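Local coordinates for protein CzcP cation efflux P1-ATPase (Ralstonia metallidurans, PDB 4U9R) that probably pumps zinc, cadmium and cobalt out of the cell at the expense of ATP, this piece being its N-terminal, ferredoxin-like metal-binding extension, at residues Ser100-His105 against Asp148-Ser153; Ala60-Thr65 against Gln73-Tyr78; Gly131-Glu136 against Arg144-Asn149; Leu107-Gly112 against Ser140-Val145. All coordinates share one frame; numbering follows the deposited sequence.

Contact 1 (Ser100-His105 against Asp148-Ser153). With CD (cadmium ion), chain B.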
loop_
_atom_site.group_PDB
_atom_site.type_symbol
_atom_site.label_atom_id
_atom_site.label_comp_id
_atom_site.label_asym_id
_atom_site.label_seq_id
_atom_site.Cartn_x
_atom_site.Cartn_y
_atom_site.Cartn_z
ATOM N N SER A 100 -6.001 4.601 1.236
ATOM C CA SER A 100 -5.685 4.325 2.610
ATOM C C SER A 100 -6.848 3.714 3.414
ATOM O O SER A 100 -6.622 2.862 4.280
ATOM C CB SER A 100 -5.264 5.614 3.289
ATOM O OG SER A 100 -4.856 5.374 4.612
ATOM N N SER A 101 -8.075 4.157 3.150
ATOM C CA SER A 101 -9.230 3.661 3.891
ATOM C C SER A 101 -9.683 2.304 3.365
ATOM O O SER A 101 -10.282 1.510 4.087
ATOM C CB SER A 101 -10.378 4.631 3.756
ATOM O OG SER A 101 -10.995 4.518 2.485
ATOM N N ARG A 102 -9.398 2.066 2.088
ATOM C CA ARG A 102 -9.901 0.918 1.388
ATOM C C ARG A 102 -9.041 -0.318 1.589
ATOM O O ARG A 102 -9.591 -1.406 1.673
ATOM C CB ARG A 102 -10.058 1.225 -0.103
ATOM C CG ARG A 102 -10.528 0.033 -0.913
ATOM C CD ARG A 102 -11.355 0.452 -2.114
ATOM N NE ARG A 102 -11.734 -0.702 -2.925
ATOM C CZ ARG A 102 -12.650 -1.605 -2.578
ATOM N NH1 ARG A 102 -13.305 -1.506 -1.420
ATOM N NH2 ARG A 102 -12.911 -2.618 -3.394
ATOM N N PHE A 103 -7.715 -0.156 1.665
ATOM C CA PHE A 103 -6.789 -1.295 1.749
ATOM C C PHE A 103 -6.088 -1.428 3.067
ATOM O O PHE A 103 -5.362 -0.524 3.481
ATOM C CB PHE A 103 -5.726 -1.231 0.656
ATOM C CG PHE A 103 -6.305 -1.237 -0.709
ATOM C CD1 PHE A 103 -6.665 -2.424 -1.310
ATOM C CD2 PHE A 103 -6.535 -0.044 -1.383
ATOM C CE1 PHE A 103 -7.239 -2.429 -2.572
ATOM C CE2 PHE A 103 -7.090 -0.046 -2.640
ATOM C CZ PHE A 103 -7.450 -1.237 -3.236
ATOM N N GLY A 104 -6.274 -2.598 3.690
ATOM C CA GLY A 104 -5.671 -2.921 4.971
ATOM C C GLY A 104 -4.400 -3.711 4.790
ATOM O O GLY A 104 -4.155 -4.279 3.725
ATOM N N HIS A 105 -3.578 -3.714 5.834
ATOM C CA HIS A 105 -2.369 -4.529 5.892
ATOM C C HIS A 105 -2.150 -5.040 7.314
ATOM O O HIS A 105 -2.338 -4.306 8.285
ATOM C CB HIS A 105 -1.144 -3.729 5.483
ATOM C CG HIS A 105 -1.441 -2.643 4.508
ATOM N ND1 HIS A 105 -1.840 -1.385 4.906
ATOM C CD2 HIS A 105 -1.430 -2.630 3.157
ATOM C CE1 HIS A 105 -2.057 -0.642 3.840
ATOM N NE2 HIS A 105 -1.815 -1.374 2.767
ATOM N N ASP A 148 -8.856 -6.076 1.153
ATOM C CA ASP A 148 -9.961 -5.178 0.869
ATOM C C ASP A 148 -10.874 -5.062 2.097
ATOM O O ASP A 148 -11.650 -5.969 2.399
ATOM C CB ASP A 148 -10.730 -5.693 -0.364
ATOM C CG ASP A 148 -11.973 -4.867 -0.693
ATOM O OD1 ASP A 148 -12.343 -3.962 0.084
ATOM O OD2 ASP A 148 -12.592 -5.146 -1.740
ATOM N N ASN A 149 -10.775 -3.922 2.780
ATOM C CA ASN A 149 -11.504 -3.642 4.019
ATOM C C ASN A 149 -13.029 -3.686 3.936
ATOM O O ASN A 149 -13.695 -3.673 4.972
ATOM C CB ASN A 149 -11.107 -2.262 4.554
ATOM C CG ASN A 149 -9.754 -2.256 5.229
ATOM O OD1 ASN A 149 -9.274 -3.284 5.697
ATOM N ND2 ASN A 149 -9.137 -1.080 5.302
ATOM N N ASP A 150 -13.583 -3.672 2.726
ATOM C CA ASP A 150 -15.031 -3.756 2.557
ATOM C C ASP A 150 -15.488 -5.213 2.466
ATOM O O ASP A 150 -16.668 -5.507 2.674
ATOM C CB ASP A 150 -15.498 -2.961 1.322
ATOM C CG ASP A 150 -15.368 -1.443 1.505
ATOM O OD1 ASP A 150 -15.689 -0.927 2.601
ATOM O OD2 ASP A 150 -14.955 -0.764 0.543
ATOM N N ARG A 151 -14.559 -6.119 2.158
ATOM C CA ARG A 151 -14.862 -7.552 2.102
ATOM C C ARG A 151 -14.434 -8.290 3.370
ATOM O O ARG A 151 -15.147 -9.181 3.831
ATOM C CB ARG A 151 -14.222 -8.198 0.867
ATOM C CG ARG A 151 -15.099 -8.153 -0.379
ATOM C CD ARG A 151 -14.262 -8.223 -1.647
ATOM N NE ARG A 151 -15.032 -8.661 -2.815
ATOM C CZ ARG A 151 -14.970 -9.870 -3.380
ATOM N NH1 ARG A 151 -14.164 -10.819 -2.908
ATOM N NH2 ARG A 151 -15.727 -10.137 -4.442
ATOM N N ILE A 152 -13.281 -7.926 3.929
ATOM C CA ILE A 152 -12.698 -8.648 5.066
ATOM C C ILE A 152 -11.963 -7.665 5.981
ATOM O O ILE A 152 -11.610 -6.568 5.554
ATOM C CB ILE A 152 -11.729 -9.753 4.556
ATOM C CG1 ILE A 152 -12.491 -10.876 3.828
ATOM C CG2 ILE A 152 -10.906 -10.377 5.675
ATOM C CD1 ILE A 152 -13.444 -11.692 4.686
ATOM N N SER A 153 -11.774 -8.046 7.242
ATOM C CA SER A 153 -10.914 -7.309 8.171
ATOM C C SER A 153 -9.734 -8.183 8.611
ATOM O O SER A 153 -9.640 -9.343 8.231
ATOM C CB SER A 153 -11.714 -6.842 9.396
ATOM O OG SER A 153 -12.130 -7.940 10.194
HETATM CD CD CD B . -1.305 -1.533 0.617
#
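Arg102 NH1 sits between two carboxylates. Asp150 OD2 meets it at the edge of the guanidinium, 2.7 Å from NH1, in a salt bridge whose two planes are only 29° apart. Asp148 instead lies over one face, its plane turned 79° from the guanidinium: Asp148 OD1 is 3.0 Å from Arg102 NH1, and Asp148 OD2 3.0 Å from Arg102 NH2. OD1 is so far out of the guanidinium plane that charge attraction alone joins it to NH1. The CB of Arg102 starts away from Asp148-Ser153, and the extended chain (chi1 177°) brings the guanidinium back to both acids. Asp148 OD1 has a second partner, the backbone N of Asp150 at 2.9 Å, and this Asx turn holds the carboxylate in position. Asn149 ties down the end of helix 85-102. Its backbone N bonds to Arg102 O at 3.0 Å, while Asn149 ND2 gives an almost straight bond to Ser101 O (3.1 Å), approaching from above that carbonyl plane. Three residues beyond Arg102, His105 NE2 binds a cadmium ion that Asp42, Cys44 and Glu146 also hold. The whole is a helix-to-strand junction, where the long helix leads into edge strand 103-109, bound to an Asx turn that follows strand 142-148.

Contact 2 (Ala60-Thr65 against Gln73-Tyr78). With CD (cadmium ion), chain C; TCE (3,3',3''-phosphanetriyltripropanoic acid), chain D.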
loop_
_atom_site.group_PDB
_atom_site.type_symbol
_atom_site.label_atom_id
_atom_site.label_comp_id
_atom_site.label_asym_id
_atom_site.label_seq_id
_atom_site.Cartn_x
_atom_site.Cartn_y
_atom_site.Cartn_z
ATOM N N ALA A 60 3.882 14.456 -14.187
ATOM C CA ALA A 60 4.577 13.296 -13.679
ATOM C C ALA A 60 4.239 13.077 -12.237
ATOM O O ALA A 60 3.761 13.981 -11.511
ATOM C CB ALA A 60 6.086 13.470 -13.815
ATOM N N ALA A 61 4.497 11.867 -11.815
ATOM C CA ALA A 61 4.361 11.503 -10.449
ATOM C C ALA A 61 5.313 10.345 -10.173
ATOM O O ALA A 61 5.405 9.391 -10.972
ATOM C CB ALA A 61 2.914 11.116 -10.169
ATOM N N HIS A 62 6.031 10.424 -9.054
ATOM C CA HIS A 62 7.029 9.408 -8.734
ATOM C C HIS A 62 7.428 9.510 -7.268
ATOM O O HIS A 62 7.117 10.513 -6.555
ATOM C CB HIS A 62 8.261 9.532 -9.668
ATOM C CG HIS A 62 8.992 10.835 -9.544
ATOM N ND1 HIS A 62 10.204 10.950 -8.900
ATOM C CD2 HIS A 62 8.664 12.086 -9.947
ATOM C CE1 HIS A 62 10.598 12.212 -8.931
ATOM N NE2 HIS A 62 9.685 12.921 -9.566
ATOM N N ILE A 63 8.063 8.456 -6.798
ATOM C CA ILE A 63 8.556 8.372 -5.435
ATOM C C ILE A 63 9.947 8.954 -5.369
ATOM O O ILE A 63 10.721 8.803 -6.310
ATOM C CB ILE A 63 8.627 6.912 -4.964
ATOM C CG1 ILE A 63 7.266 6.256 -5.076
ATOM C CG2 ILE A 63 9.098 6.794 -3.518
ATOM C CD1 ILE A 63 7.276 5.114 -6.075
ATOM N N LYS A 64 10.236 9.647 -4.267
ATOM C CA LYS A 64 11.586 10.117 -3.890
ATOM C C LYS A 64 11.985 9.352 -2.643
ATOM O O LYS A 64 11.401 9.541 -1.562
ATOM C CB LYS A 64 11.573 11.588 -3.525
ATOM C CG LYS A 64 10.881 12.466 -4.549
ATOM C CD LYS A 64 11.858 12.971 -5.565
ATOM C CE LYS A 64 12.733 14.040 -4.944
ATOM N NZ LYS A 64 14.139 13.738 -5.285
ATOM N N THR A 65 12.964 8.482 -2.794
ATOM C CA THR A 65 13.289 7.502 -1.769
ATOM C C THR A 65 14.152 8.086 -0.664
ATOM O O THR A 65 15.160 8.737 -0.937
ATOM C CB THR A 65 14.028 6.302 -2.383
ATOM O OG1 THR A 65 13.185 5.666 -3.356
ATOM C CG2 THR A 65 14.390 5.316 -1.302
ATOM N N GLN A 73 9.102 10.482 -0.079
ATOM C CA GLN A 73 8.040 11.345 -0.526
ATOM C C GLN A 73 7.460 10.907 -1.859
ATOM O O GLN A 73 8.038 10.055 -2.569
ATOM C CB GLN A 73 8.599 12.761 -0.688
ATOM C CG GLN A 73 9.107 13.373 0.609
ATOM C CD GLN A 73 9.703 14.747 0.380
ATOM O OE1 GLN A 73 10.632 14.914 -0.409
ATOM N NE2 GLN A 73 9.147 15.732 1.038
ATOM N N ILE A 74 6.309 11.486 -2.197
ATOM C CA ILE A 74 5.895 11.513 -3.594
ATOM C C ILE A 74 6.073 12.900 -4.086
ATOM O O ILE A 74 5.814 13.866 -3.358
ATOM C CB ILE A 74 4.472 11.013 -3.875
ATOM C CG1 ILE A 74 3.427 11.816 -3.162
ATOM C CG2 ILE A 74 4.334 9.551 -3.441
ATOM C CD1 ILE A 74 2.109 11.683 -3.885
ATOM N N CYS A 75 6.510 12.978 -5.327
ATOM C CA CYS A 75 6.712 14.192 -5.994
ATOM C C CYS A 75 5.802 14.168 -7.211
ATOM O O CYS A 75 5.798 13.214 -7.991
ATOM C CB CYS A 75 8.195 14.327 -6.337
ATOM S SG CYS A 75 8.616 15.876 -7.161
ATOM N N VAL A 76 5.023 15.236 -7.371
ATOM C CA VAL A 76 4.093 15.355 -8.448
ATOM C C VAL A 76 4.417 16.625 -9.199
ATOM O O VAL A 76 4.520 17.675 -8.605
ATOM C CB VAL A 76 2.653 15.440 -7.911
ATOM C CG1 VAL A 76 1.641 15.636 -9.033
ATOM C CG2 VAL A 76 2.274 14.174 -7.175
ATOM N N HIS A 77 4.580 16.507 -10.510
ATOM C CA HIS A 77 4.807 17.610 -11.365
ATOM C C HIS A 77 3.491 17.931 -12.078
ATOM O O HIS A 77 2.792 17.049 -12.578
ATOM C CB HIS A 77 5.851 17.267 -12.429
ATOM C CG HIS A 77 7.162 16.752 -11.890
ATOM N ND1 HIS A 77 8.276 16.651 -12.700
ATOM C CD2 HIS A 77 7.537 16.250 -10.683
ATOM C CE1 HIS A 77 9.290 16.162 -12.005
ATOM N NE2 HIS A 77 8.883 15.928 -10.773
ATOM N N TYR A 78 3.152 19.204 -12.110
ATOM C CA TYR A 78 1.957 19.635 -12.750
ATOM C C TYR A 78 2.212 20.895 -13.600
ATOM O O TYR A 78 3.211 21.635 -13.421
ATOM C CB TYR A 78 0.863 19.853 -11.707
ATOM C CG TYR A 78 1.127 21.008 -10.783
ATOM C CD1 TYR A 78 1.980 20.857 -9.687
ATOM C CD2 TYR A 78 0.535 22.263 -11.008
ATOM C CE1 TYR A 78 2.238 21.914 -8.841
ATOM C CE2 TYR A 78 0.789 23.331 -10.157
ATOM C CZ TYR A 78 1.655 23.131 -9.076
ATOM O OH TYR A 78 1.946 24.126 -8.221
HETATM CD CD CD C . 9.976 15.073 -9.108
HETATM O O16 TCE D . 16.799 17.406 -6.690
HETATM C C14 TCE D . 15.577 17.417 -6.417
HETATM O O15 TCE D . 15.018 18.299 -5.728
HETATM C C5 TCE D . 14.713 16.291 -6.953
HETATM C C2 TCE D . 13.835 16.702 -8.110
HETATM P P TCE D . 12.642 15.431 -8.686
HETATM C C3 TCE D . 13.668 13.916 -8.820
HETATM C C6 TCE D . 13.496 13.297 -10.199
HETATM C C8 TCE D . 14.795 12.803 -10.808
HETATM O O10 TCE D . 14.809 11.646 -11.284
HETATM O O9 TCE D . 15.781 13.575 -10.803
HETATM C C1 TCE D . 12.336 15.896 -10.435
HETATM C C4 TCE D . 13.698 16.061 -11.103
HETATM C C11 TCE D . 13.697 15.708 -12.578
HETATM O O12 TCE D . 12.787 16.178 -13.298
HETATM O O13 TCE D . 14.611 14.961 -12.997
#
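His62 and His77 turn their imidazoles toward one cadmium ion from the two strands of a hairpin, with ring planes 74° apart and centroids separated by 5.3 Å. Neither stacks on the other: His77 NE2 lies at the edge of the His62 ring, near its plane, because both NE2 atoms point at the metal, each 2.2 Å from the cadmium. His62 reaches it with CG between its backbone N and carbonyl carbon (chi1 62°), which swings the ring over its cross-strand neighbour. There Cys75 CB lies against one face, 4.2 Å from the His62 ring centroid, in a CH-pi contact, and Cys75 SG binds the cadmium at 2.5 Å. Ala60 CB likewise covers a face of the His77 ring. Lys64 CG packs on Cys75 CB at 3.7 Å before its chain bends toward the bound phosphine, whose P atom lies next to the cadmium. Paired backbone bonds such as Cys75 N to His62 O keep the strands in step. On the other face Ala61, Ile63, Ile74 and Val76 meet helices 43-53 and 85-102. A His-Cys-His metal site on the outer face of an antiparallel beta hairpin is the result.

Contact 3 (Gly131-Glu136 against Arg144-Asn149). With CD (cadmium ion), chain B.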
loop_
_atom_site.group_PDB
_atom_site.type_symbol
_atom_site.label_atom_id
_atom_site.label_comp_id
_atom_site.label_asym_id
_atom_site.label_seq_id
_atom_site.Cartn_x
_atom_site.Cartn_y
_atom_site.Cartn_z
ATOM N N GLY A 131 -11.325 -11.768 0.925
ATOM C CA GLY A 131 -10.953 -10.344 0.787
ATOM C C GLY A 131 -9.479 -10.021 0.584
ATOM O O GLY A 131 -9.074 -8.860 0.660
ATOM N N VAL A 132 -8.675 -11.035 0.308
ATOM C CA VAL A 132 -7.236 -10.860 0.207
ATOM C C VAL A 132 -6.827 -10.529 -1.227
ATOM O O VAL A 132 -7.404 -11.061 -2.177
ATOM C CB VAL A 132 -6.504 -12.127 0.697
ATOM C CG1 VAL A 132 -5.019 -12.071 0.377
ATOM C CG2 VAL A 132 -6.724 -12.305 2.190
ATOM N N ILE A 133 -5.816 -9.666 -1.363
ATOM C CA ILE A 133 -5.324 -9.207 -2.660
ATOM C C ILE A 133 -3.934 -9.743 -2.959
ATOM O O ILE A 133 -3.722 -10.383 -3.981
ATOM C CB ILE A 133 -5.279 -7.660 -2.705
ATOM C CG1 ILE A 133 -6.696 -7.091 -2.602
ATOM C CG2 ILE A 133 -4.611 -7.163 -3.987
ATOM C CD1 ILE A 133 -6.741 -5.702 -2.008
ATOM N N GLU A 134 -2.993 -9.444 -2.073
ATOM C CA GLU A 134 -1.594 -9.853 -2.197
ATOM C C GLU A 134 -1.222 -10.561 -0.895
ATOM O O GLU A 134 -1.728 -10.197 0.165
ATOM C CB GLU A 134 -0.699 -8.615 -2.423
ATOM C CG GLU A 134 0.801 -8.889 -2.543
ATOM C CD GLU A 134 1.647 -7.618 -2.514
ATOM O OE1 GLU A 134 2.159 -7.219 -3.589
ATOM O OE2 GLU A 134 1.802 -7.019 -1.421
ATOM N N ALA A 135 -0.361 -11.577 -0.984
ATOM C CA ALA A 135 0.064 -12.355 0.185
ATOM C C ALA A 135 1.419 -12.994 -0.059
ATOM O O ALA A 135 1.628 -13.608 -1.100
ATOM C CB ALA A 135 -0.962 -13.419 0.510
ATOM N N GLU A 136 2.327 -12.845 0.907
ATOM C CA GLU A 136 3.730 -13.247 0.765
ATOM C C GLU A 136 4.270 -13.773 2.097
ATOM O O GLU A 136 4.696 -12.990 2.957
ATOM C CB GLU A 136 4.591 -12.051 0.328
ATOM C CG GLU A 136 4.376 -11.557 -1.100
ATOM C CD GLU A 136 5.321 -12.174 -2.118
ATOM O OE1 GLU A 136 6.291 -12.855 -1.722
ATOM O OE2 GLU A 136 5.092 -11.962 -3.330
ATOM N N ARG A 144 3.071 -11.321 5.031
ATOM C CA ARG A 144 2.856 -9.973 4.472
ATOM C C ARG A 144 1.603 -9.990 3.594
ATOM O O ARG A 144 1.661 -10.426 2.449
ATOM C CB ARG A 144 4.073 -9.569 3.624
ATOM C CG ARG A 144 3.902 -8.311 2.768
ATOM C CD ARG A 144 4.945 -8.227 1.656
ATOM N NE ARG A 144 5.057 -6.867 1.142
ATOM C CZ ARG A 144 5.657 -5.863 1.784
ATOM N NH1 ARG A 144 6.216 -6.053 2.973
ATOM N NH2 ARG A 144 5.700 -4.654 1.238
ATOM N N VAL A 145 0.485 -9.503 4.120
ATOM C CA VAL A 145 -0.797 -9.562 3.402
ATOM C C VAL A 145 -1.347 -8.147 3.118
ATOM O O VAL A 145 -0.967 -7.163 3.773
ATOM C CB VAL A 145 -1.827 -10.440 4.170
ATOM C CG1 VAL A 145 -2.174 -9.839 5.518
ATOM C CG2 VAL A 145 -3.099 -10.671 3.374
ATOM N N GLU A 146 -2.203 -8.054 2.107
ATOM C CA GLU A 146 -2.913 -6.824 1.794
ATOM C C GLU A 146 -4.337 -7.194 1.476
ATOM O O GLU A 146 -4.564 -8.165 0.754
ATOM C CB GLU A 146 -2.260 -6.134 0.604
ATOM C CG GLU A 146 -3.028 -4.919 0.076
ATOM C CD GLU A 146 -2.112 -3.782 -0.313
ATOM O OE1 GLU A 146 -0.885 -3.976 -0.324
ATOM O OE2 GLU A 146 -2.628 -2.684 -0.579
ATOM N N PHE A 147 -5.296 -6.442 2.008
ATOM C CA PHE A 147 -6.693 -6.831 1.889
ATOM C C PHE A 147 -7.707 -5.702 1.719
ATOM O O PHE A 147 -7.471 -4.565 2.111
ATOM C CB PHE A 147 -7.099 -7.695 3.092
ATOM C CG PHE A 147 -6.815 -7.070 4.426
ATOM C CD1 PHE A 147 -5.551 -7.136 4.973
ATOM C CD2 PHE A 147 -7.821 -6.454 5.152
ATOM C CE1 PHE A 147 -5.287 -6.582 6.208
ATOM C CE2 PHE A 147 -7.569 -5.885 6.391
ATOM C CZ PHE A 147 -6.297 -5.949 6.921
ATOM N N ASP A 148 -8.856 -6.076 1.153
ATOM C CA ASP A 148 -9.961 -5.178 0.869
ATOM C C ASP A 148 -10.874 -5.062 2.097
ATOM O O ASP A 148 -11.650 -5.969 2.399
ATOM C CB ASP A 148 -10.730 -5.693 -0.364
ATOM C CG ASP A 148 -11.973 -4.867 -0.693
ATOM O OD1 ASP A 148 -12.343 -3.962 0.084
ATOM O OD2 ASP A 148 -12.592 -5.146 -1.740
ATOM N N ASN A 149 -10.775 -3.922 2.780
ATOM C CA ASN A 149 -11.504 -3.642 4.019
ATOM C C ASN A 149 -13.029 -3.686 3.936
ATOM O O ASN A 149 -13.695 -3.673 4.972
ATOM C CB ASN A 149 -11.107 -2.262 4.554
ATOM C CG ASN A 149 -9.754 -2.256 5.229
ATOM O OD1 ASN A 149 -9.274 -3.284 5.697
ATOM N ND2 ASN A 149 -9.137 -1.080 5.302
HETATM CD CD CD B . -1.305 -1.533 0.617
#
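Glu146 O takes two successive amides of the facing strand, Ile133 N in a sound bond of 2.9 Å and Glu134 N in a weak one. This is a classic beta bulge, and it alters how the side chains on this stretch lie. Ile133, with CB toward the partner strand and CD1 extended (chi2 153°), lays CD1 3.8 Å from Asp148 N. Glu146 leaves the strand with CG anti to its backbone N, then bends at chi2 (140°), which lays its carboxylate against the cadmium ion. OE2 is the tighter ligand, 2.1 Å from the metal, and also accepts a bond from Arg47; OE1 binds at longer range. Glu134 OE2 comes to 4.1 Å from Arg144 NE, too far for a salt bridge, and the extended Arg144 takes its partner in Asp39. On the reverse face Val145 directs CG2 across the strands to Val132 CG1, 3.8 Å away, the two side chains meeting at about a right angle. Phe147 has CB 3.3 Å from Gly131 O, and its chi1 of 54° carries the ring away from strand 132-136, on the same face as Val132 and Val145. The hairpin thus has strand 103-109 alongside 142-148, helix 43-53 over the Glu134 and Glu146 face, and helix 154-162 against Val132 and Phe147.

Contact 4 (Leu107-Gly112 against Ser140-Val145)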
loop_
_atom_site.group_PDB
_atom_site.type_symbol
_atom_site.label_atom_id
_atom_site.label_comp_id
_atom_site.label_asym_id
_atom_site.label_seq_id
_atom_site.Cartn_x
_atom_site.Cartn_y
_atom_site.Cartn_z
ATOM N N LEU A 107 1.146 -7.371 9.105
ATOM C CA LEU A 107 2.415 -8.065 8.965
ATOM C C LEU A 107 2.609 -8.852 10.273
ATOM O O LEU A 107 3.030 -8.293 11.300
ATOM C CB LEU A 107 3.556 -7.070 8.715
ATOM C CG LEU A 107 4.924 -7.677 8.393
ATOM C CD1 LEU A 107 4.923 -8.313 7.016
ATOM C CD2 LEU A 107 6.012 -6.614 8.498
ATOM N N TRP A 108 2.252 -10.136 10.234
ATOM C CA TRP A 108 2.254 -10.968 11.430
ATOM C C TRP A 108 3.355 -11.999 11.404
ATOM O O TRP A 108 3.667 -12.557 10.342
ATOM C CB TRP A 108 0.919 -11.683 11.594
ATOM C CG TRP A 108 -0.153 -10.807 12.074
ATOM C CD1 TRP A 108 -0.027 -9.734 12.917
ATOM C CD2 TRP A 108 -1.536 -10.917 11.767
ATOM N NE1 TRP A 108 -1.256 -9.165 13.142
ATOM C CE2 TRP A 108 -2.202 -9.876 12.452
ATOM C CE3 TRP A 108 -2.283 -11.789 10.978
ATOM C CZ2 TRP A 108 -3.586 -9.690 12.375
ATOM C CZ3 TRP A 108 -3.662 -11.592 10.896
ATOM C CH2 TRP A 108 -4.293 -10.552 11.589
ATOM N N GLN A 109 3.927 -12.216 12.594
ATOM C CA GLN A 109 4.848 -13.316 12.895
ATOM C C GLN A 109 4.015 -14.521 13.350
ATOM O O GLN A 109 3.511 -14.553 14.481
ATOM C CB GLN A 109 5.841 -12.889 13.992
ATOM C CG GLN A 109 6.765 -13.987 14.520
ATOM C CD GLN A 109 7.720 -14.517 13.465
ATOM O OE1 GLN A 109 8.790 -13.950 13.236
ATOM N NE2 GLN A 109 7.344 -15.621 12.823
ATOM N N LEU A 110 3.832 -15.488 12.449
ATOM C CA LEU A 110 3.071 -16.694 12.779
ATOM C C LEU A 110 3.892 -17.647 13.644
ATOM O O LEU A 110 5.121 -17.673 13.588
ATOM C CB LEU A 110 2.598 -17.409 11.509
ATOM C CG LEU A 110 1.671 -16.618 10.573
ATOM C CD1 LEU A 110 1.255 -17.484 9.390
ATOM C CD2 LEU A 110 0.442 -16.091 11.302
ATOM N N LYS A 111 3.207 -18.426 14.461
ATOM C CA LYS A 111 3.875 -19.442 15.258
ATOM C C LYS A 111 4.235 -20.615 14.359
ATOM O O LYS A 111 3.737 -20.712 13.226
ATOM C CB LYS A 111 2.987 -19.878 16.431
ATOM C CG LYS A 111 2.711 -18.757 17.434
ATOM C CD LYS A 111 1.546 -19.086 18.353
ATOM C CE LYS A 111 1.255 -17.945 19.316
ATOM N NZ LYS A 111 -0.060 -18.123 19.995
ATOM N N GLY A 112 5.143 -21.465 14.855
ATOM C CA GLY A 112 5.544 -22.718 14.187
ATOM C C GLY A 112 6.781 -22.592 13.323
ATOM O O GLY A 112 7.346 -21.505 13.199
ATOM N N SER A 140 10.513 -18.619 8.041
ATOM C CA SER A 140 10.440 -18.093 9.406
ATOM C C SER A 140 9.046 -17.551 9.717
ATOM O O SER A 140 8.789 -17.047 10.811
ATOM C CB SER A 140 11.509 -17.026 9.661
ATOM O OG SER A 140 11.148 -16.190 10.746
ATOM N N GLY A 141 8.149 -17.677 8.745
ATOM C CA GLY A 141 6.731 -17.453 8.943
ATOM C C GLY A 141 6.284 -16.031 9.225
ATOM O O GLY A 141 5.415 -15.804 10.085
ATOM N N ILE A 142 6.892 -15.071 8.519
ATOM C CA ILE A 142 6.403 -13.683 8.503
ATOM C C ILE A 142 5.431 -13.527 7.336
ATOM O O ILE A 142 5.820 -13.653 6.170
ATOM C CB ILE A 142 7.538 -12.650 8.381
ATOM C CG1 ILE A 142 8.353 -12.593 9.679
ATOM C CG2 ILE A 142 6.977 -11.268 8.050
ATOM C CD1 ILE A 142 7.687 -11.807 10.793
ATOM N N ALA A 143 4.165 -13.264 7.666
ATOM C CA ALA A 143 3.103 -13.129 6.667
ATOM C C ALA A 143 2.876 -11.652 6.312
ATOM O O ALA A 143 2.524 -10.857 7.182
ATOM C CB ALA A 143 1.809 -13.756 7.182
ATOM N N ARG A 144 3.071 -11.321 5.031
ATOM C CA ARG A 144 2.856 -9.973 4.472
ATOM C C ARG A 144 1.603 -9.990 3.594
ATOM O O ARG A 144 1.661 -10.426 2.449
ATOM C CB ARG A 144 4.073 -9.569 3.624
ATOM C CG ARG A 144 3.902 -8.311 2.768
ATOM C CD ARG A 144 4.945 -8.227 1.656
ATOM N NE ARG A 144 5.057 -6.867 1.142
ATOM C CZ ARG A 144 5.657 -5.863 1.784
ATOM N NH1 ARG A 144 6.216 -6.053 2.973
ATOM N NH2 ARG A 144 5.700 -4.654 1.238
ATOM N N VAL A 145 0.485 -9.503 4.120
ATOM C CA VAL A 145 -0.797 -9.562 3.402
ATOM C C VAL A 145 -1.347 -8.147 3.118
ATOM O O VAL A 145 -0.967 -7.163 3.773
ATOM C CB VAL A 145 -1.827 -10.440 4.170
ATOM C CG1 VAL A 145 -2.174 -9.839 5.518
ATOM C CG2 VAL A 145 -3.099 -10.671 3.374
#
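Gln109 NE2 uses both of its N-H groups on backbone carbonyls. One goes across to Ser140 O at 2.9 Å, nearly straight (168°) and in the plane of both the amide and the carbonyl; the other returns to Leu110 O, the next residue in its own segment, at 3.1 Å. Two acceptors on different segments fix the rotation of the amide, and the bend at chi2 (65°) folds it back over the chain to reach them. Gly141 O is also near this nitrogen, but at a poor angle; its real donor is Leu110 N, 2.9 Å from Gly141 O. The amide's other end, Gln109 OE1, rests against Ile142 CD1 at 3.4 Å. One residue back, Trp108 and Ala143 form a hydrogen-bonded pair: Ala143 N gives 2.8 Å to Trp108 O, and Trp108 N returns a bond to Ala143 O. That carbonyl also receives a CA-H contact from Leu107. Around these bonds lie apolar groups. Leu107 CD1 touches Ile142 CG2 at 3.7 Å and the CB of Arg144 on the same face, whereas Trp108 reaches helix 154-162 from the other. The backbone pairing therefore holds the strands together, and at Ser140 and Gly141, which have positive phi, a glutamine amide takes up the Ser140 carbonyl. Every hydrogen bond across the contact joins neutral groups; the charge of Arg144 is met elsewhere, by Asp39.

Overall arrangement
Contacts 1, 3 and 4 all belong to the second antiparallel sheet, where strand 142-148 lies between 103-109 and 132-137; contact 2 lies in the first sheet, about 25 to 32 Å away between centres and across the chain's centre from the other three. Contacts 1 and 3 are the more central pair, share Asp148 and Asn149, and each supplies a ligand to one cadmium. Contact 1 adds salt bridges, contact 3 backbone pairing with apolar packing on one face. Contact 4, nearer the surface, shares Arg144 and Val145 with contact 3 but relies on neutral bonds and apolar packing. Contact 2 draws all its protein ligands from one hairpin, whereas the other site also needs Asp42 and Cys44.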